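Local atomic coordinates of Maltose/maltodextrin transport permease homologue (Bdellovibrio bacteriovorus HD100, PDB entry 6FFL), a protein that binds maltotriose through its extracellular solute-binding domain, fused to the transmembrane permease subunit of a probable maltose/maltodextrin ABC transporter. Residues A[18-29]-A[293-303]. Numbering follows the deposited sequence.
Sequences VLAEALEKFEKE and YLTSTPVQLLF
Val18 sets its CG1 methyl squarely on the ring of Phe303, 3.4 Å from the ring centroid and 6° off the normal, a CH-pi contact. Val18 CG1 is anti to the backbone N, which carries it out to the aromatic face, and Val18 CG1 also lies 3.6 Å from Leu302 CG. Branching at CB suits this place, because it puts a methyl near the backbone that can rest on the ring while the helices stay close. The extended chain of Glu21 lies along the Leu302 methyls, and its OE1 forms a salt bridge with Lys306. One turn after Val18, Ala22 is small enough to let Leu294 CD2 and Val299 CG1 each come to 4.2 Å from its CB. Helices 13-29 and 297-307 pack nearly antiparallel, their short segments at 152° and 10.3 Å between axes, in one lobe of the two-lobed periplasmic binding protein fold, where helix 13-29 also lies against strand 34-39 through Leu23 and Phe26. Tyr293, from the end of helix 281-294, enters as a knob among Ala22, Lys25, Phe26 and Glu29. Its flat ring fits between Val299 CG2 and Phe26 CA on opposite faces, and meets the Phe26 ring obliquely, planes at 40°. With Ala22 O at the ring edge, Tyr293 OH gives that oxygen a weak hydrogen bond (3.3 Å), a backbone partner for the tyrosine's polar end. The aliphatic part of Lys25 crosses the phenol end, and its NZ pairs with Glu29 OE2.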
loop_
_atom_site.group_PDB
_atom_site.type_symbol
_atom_site.label_atom_id
_atom_site.label_comp_id
_atom_site.label_asym_id
_atom_site.label_seq_id
_atom_site.Cartn_x
_atom_site.Cartn_y
_atom_site.Cartn_z
ATOM N N VAL A 18 -9.188 -13.791 6.142
ATOM C CA VAL A 18 -8.568 -14.038 7.438
ATOM C C VAL A 18 -9.259 -13.217 8.519
ATOM O O VAL A 18 -9.524 -13.717 9.624
ATOM C CB VAL A 18 -7.057 -13.751 7.370
ATOM C CG1 VAL A 18 -6.422 -13.889 8.742
ATOM C CG2 VAL A 18 -6.385 -14.681 6.348
ATOM N N LEU A 19 -9.578 -11.956 8.216
ATOM C CA LEU A 19 -10.328 -11.129 9.162
ATOM C C LEU A 19 -11.625 -11.808 9.586
ATOM O O LEU A 19 -11.961 -11.848 10.777
ATOM C CB LEU A 19 -10.620 -9.755 8.549
ATOM C CG LEU A 19 -11.459 -8.822 9.414
ATOM C CD1 LEU A 19 -10.718 -8.479 10.689
ATOM C CD2 LEU A 19 -11.790 -7.551 8.634
ATOM N N ALA A 20 -12.362 -12.360 8.623
ATOM C CA ALA A 20 -13.615 -13.031 8.949
ATOM C C ALA A 20 -13.393 -14.191 9.914
ATOM O O ALA A 20 -14.172 -14.382 10.854
ATOM C CB ALA A 20 -14.300 -13.518 7.672
ATOM N N GLU A 21 -12.337 -14.983 9.696
ATOM C CA GLU A 21 -12.044 -16.075 10.620
ATOM C C GLU A 21 -11.714 -15.538 12.009
ATOM O O GLU A 21 -12.187 -16.072 13.020
ATOM C CB GLU A 21 -10.891 -16.924 10.081
ATOM C CG GLU A 21 -10.408 -18.009 11.037
ATOM C CD GLU A 21 -9.341 -18.910 10.430
ATOM O OE1 GLU A 21 -9.062 -18.795 9.216
ATOM O OE2 GLU A 21 -8.782 -19.746 11.171
ATOM N N ALA A 22 -10.912 -14.474 12.074
ATOM C CA ALA A 22 -10.569 -13.882 13.361
ATOM C C ALA A 22 -11.800 -13.307 14.053
ATOM O O ALA A 22 -11.965 -13.462 15.266
ATOM C CB ALA A 22 -9.504 -12.799 13.165
ATOM N N LEU A 23 -12.671 -12.629 13.300
ATOM C CA LEU A 23 -13.864 -12.043 13.906
ATOM C C LEU A 23 -14.805 -13.125 14.416
ATOM O O LEU A 23 -15.456 -12.956 15.451
ATOM C CB LEU A 23 -14.577 -11.139 12.901
ATOM C CG LEU A 23 -13.884 -9.833 12.510
ATOM C CD1 LEU A 23 -14.775 -9.041 11.557
ATOM C CD2 LEU A 23 -13.558 -9.010 13.762
ATOM N N GLU A 24 -14.881 -14.250 13.704
ATOM C CA GLU A 24 -15.725 -15.351 14.149
ATOM C C GLU A 24 -15.238 -15.895 15.487
ATOM O O GLU A 24 -16.041 -16.180 16.383
ATOM C CB GLU A 24 -15.744 -16.424 13.059
ATOM C CG GLU A 24 -16.437 -17.726 13.389
ATOM C CD GLU A 24 -16.260 -18.745 12.269
ATOM O OE1 GLU A 24 -16.671 -18.451 11.124
ATOM O OE2 GLU A 24 -15.697 -19.830 12.529
ATOM N N LYS A 25 -13.917 -16.009 15.657
ATOM C CA LYS A 25 -13.366 -16.458 16.932
ATOM C C LYS A 25 -13.589 -15.420 18.026
ATOM O O LYS A 25 -13.883 -15.782 19.172
ATOM C CB LYS A 25 -11.871 -16.757 16.782
ATOM C CG LYS A 25 -11.165 -17.181 18.045
ATOM C CD LYS A 25 -10.410 -18.473 17.825
ATOM C CE LYS A 25 -9.972 -19.079 19.156
ATOM N NZ LYS A 25 -8.865 -18.314 19.792
ATOM N N PHE A 26 -13.468 -14.134 17.686
ATOM C CA PHE A 26 -13.691 -13.077 18.669
ATOM C C PHE A 26 -15.109 -13.140 19.224
ATOM O O PHE A 26 -15.316 -13.079 20.443
ATOM C CB PHE A 26 -13.412 -11.703 18.050
ATOM C CG PHE A 26 -13.640 -10.554 19.002
ATOM C CD1 PHE A 26 -12.678 -10.215 19.945
ATOM C CD2 PHE A 26 -14.821 -9.824 18.964
ATOM C CE1 PHE A 26 -12.884 -9.162 20.832
ATOM C CE2 PHE A 26 -15.041 -8.767 19.851
ATOM C CZ PHE A 26 -14.069 -8.439 20.786
ATOM N N GLU A 27 -16.101 -13.276 18.341
ATOM C CA GLU A 27 -17.490 -13.330 18.784
ATOM C C GLU A 27 -17.762 -14.568 19.627
ATOM O O GLU A 27 -18.559 -14.509 20.571
ATOM C CB GLU A 27 -18.426 -13.294 17.580
ATOM C CG GLU A 27 -18.389 -11.985 16.820
ATOM C CD GLU A 27 -19.363 -11.959 15.659
ATOM O OE1 GLU A 27 -19.759 -13.044 15.186
ATOM O OE2 GLU A 27 -19.730 -10.855 15.216
ATOM N N LYS A 28 -17.114 -15.690 19.305
ATOM C CA LYS A 28 -17.266 -16.894 20.112
ATOM C C LYS A 28 -16.715 -16.681 21.516
ATOM O O LYS A 28 -17.319 -17.119 22.502
ATOM C CB LYS A 28 -16.568 -18.072 19.424
ATOM C CG LYS A 28 -16.405 -19.313 20.296
ATOM C CD LYS A 28 -15.473 -20.341 19.652
ATOM C CE LYS A 28 -16.159 -21.108 18.527
ATOM N NZ LYS A 28 -16.021 -22.591 18.679
ATOM N N GLU A 29 -15.579 -15.997 21.630
ATOM C CA GLU A 29 -14.941 -15.758 22.917
ATOM C C GLU A 29 -15.505 -14.566 23.677
ATOM O O GLU A 29 -15.205 -14.423 24.869
ATOM C CB GLU A 29 -13.442 -15.561 22.731
ATOM C CG GLU A 29 -12.721 -16.769 22.209
ATOM C CD GLU A 29 -11.243 -16.501 22.014
ATOM O OE1 GLU A 29 -10.802 -15.335 22.191
ATOM O OE2 GLU A 29 -10.492 -17.464 21.730
ATOM N N TYR A 293 -7.495 -7.550 20.455
ATOM C CA TYR A 293 -7.530 -8.890 19.870
ATOM C C TYR A 293 -6.958 -8.903 18.451
ATOM O O TYR A 293 -6.169 -9.793 18.096
ATOM C CB TYR A 293 -8.961 -9.423 19.877
ATOM C CG TYR A 293 -9.106 -10.741 19.159
ATOM C CD1 TYR A 293 -8.600 -11.911 19.715
ATOM C CD2 TYR A 293 -9.745 -10.818 17.932
ATOM C CE1 TYR A 293 -8.724 -13.124 19.064
ATOM C CE2 TYR A 293 -9.879 -12.028 17.272
ATOM C CZ TYR A 293 -9.365 -13.174 17.843
ATOM O OH TYR A 293 -9.493 -14.377 17.192
ATOM N N LEU A 294 -7.352 -7.938 17.615
ATOM C CA LEU A 294 -6.945 -7.980 16.214
ATOM C C LEU A 294 -5.481 -7.624 16.026
ATOM O O LEU A 294 -4.945 -7.846 14.934
ATOM C CB LEU A 294 -7.818 -7.050 15.361
ATOM C CG LEU A 294 -9.282 -7.487 15.223
ATOM C CD1 LEU A 294 -10.103 -6.424 14.494
ATOM C CD2 LEU A 294 -9.385 -8.841 14.522
ATOM N N THR A 295 -4.824 -7.087 17.053
ATOM C CA THR A 295 -3.391 -6.866 17.012
ATOM C C THR A 295 -2.635 -7.884 17.860
ATOM O O THR A 295 -1.405 -7.803 17.948
ATOM C CB THR A 295 -3.052 -5.440 17.469
ATOM O OG1 THR A 295 -3.561 -5.221 18.789
ATOM C CG2 THR A 295 -3.656 -4.392 16.509
ATOM N N SER A 296 -3.335 -8.850 18.458
ATOM C CA SER A 296 -2.680 -9.845 19.296
ATOM C C SER A 296 -1.868 -10.806 18.436
ATOM O O SER A 296 -2.110 -10.968 17.238
ATOM C CB SER A 296 -3.700 -10.621 20.147
ATOM O OG SER A 296 -4.492 -11.513 19.378
ATOM N N THR A 297 -0.883 -11.444 19.063
ATOM C CA THR A 297 0.023 -12.293 18.296
ATOM C C THR A 297 -0.685 -13.484 17.653
ATOM O O THR A 297 -0.356 -13.805 16.495
ATOM C CB THR A 297 1.194 -12.713 19.195
ATOM O OG1 THR A 297 2.091 -11.603 19.311
ATOM C CG2 THR A 297 1.969 -13.920 18.599
ATOM N N PRO A 298 -1.659 -14.145 18.290
ATOM C CA PRO A 298 -2.397 -15.196 17.567
ATOM C C PRO A 298 -3.033 -14.722 16.272
ATOM O O PRO A 298 -2.971 -15.443 15.269
ATOM C CB PRO A 298 -3.436 -15.652 18.602
ATOM C CG PRO A 298 -2.733 -15.463 19.903
ATOM C CD PRO A 298 -1.954 -14.184 19.740
ATOM N N VAL A 299 -3.601 -13.508 16.239
ATOM C CA VAL A 299 -4.191 -13.011 14.996
ATOM C C VAL A 299 -3.109 -12.608 13.997
ATOM O O VAL A 299 -3.232 -12.870 12.795
ATOM C CB VAL A 299 -5.153 -11.840 15.279
ATOM C CG1 VAL A 299 -5.645 -11.238 13.964
ATOM C CG2 VAL A 299 -6.331 -12.315 16.113
ATOM N N GLN A 300 -2.044 -11.950 14.464
ATOM C CA GLN A 300 -0.951 -11.595 13.557
ATOM C C GLN A 300 -0.361 -12.832 12.889
ATOM O O GLN A 300 -0.029 -12.807 11.698
ATOM C CB GLN A 300 0.141 -10.845 14.314
ATOM C CG GLN A 300 -0.298 -9.497 14.876
ATOM C CD GLN A 300 0.879 -8.580 15.134
ATOM O OE1 GLN A 300 1.978 -8.819 14.636
ATOM N NE2 GLN A 300 0.654 -7.514 15.912
ATOM N N LEU A 301 -0.216 -13.918 13.641
ATOM C CA LEU A 301 0.348 -15.132 13.067
ATOM C C LEU A 301 -0.644 -15.870 12.178
ATOM O O LEU A 301 -0.223 -16.646 11.314
ATOM C CB LEU A 301 0.856 -16.049 14.180
ATOM C CG LEU A 301 2.103 -15.542 14.919
ATOM C CD1 LEU A 301 2.470 -16.472 16.089
ATOM C CD2 LEU A 301 3.276 -15.364 13.956
ATOM N N LEU A 302 -1.944 -15.668 12.380
ATOM C CA LEU A 302 -2.921 -16.191 11.431
ATOM C C LEU A 302 -2.735 -15.546 10.063
ATOM O O LEU A 302 -2.708 -16.238 9.035
ATOM C CB LEU A 302 -4.339 -15.952 11.951
ATOM C CG LEU A 302 -5.482 -16.505 11.104
ATOM C CD1 LEU A 302 -5.403 -18.022 10.999
ATOM C CD2 LEU A 302 -6.811 -16.066 11.716
ATOM N N PHE A 303 -2.599 -14.213 10.035
ATOM C CA PHE A 303 -2.294 -13.517 8.785
ATOM C C PHE A 303 -0.946 -13.962 8.240
ATOM O O PHE A 303 -0.803 -14.229 7.042
ATOM C CB PHE A 303 -2.296 -12.000 8.989
ATOM C CG PHE A 303 -3.667 -11.392 9.014
ATOM C CD1 PHE A 303 -4.332 -11.116 7.829
ATOM C CD2 PHE A 303 -4.286 -11.084 10.217
ATOM C CE1 PHE A 303 -5.583 -10.552 7.840
ATOM C CE2 PHE A 303 -5.542 -10.526 10.234
ATOM C CZ PHE A 303 -6.199 -10.263 9.034
#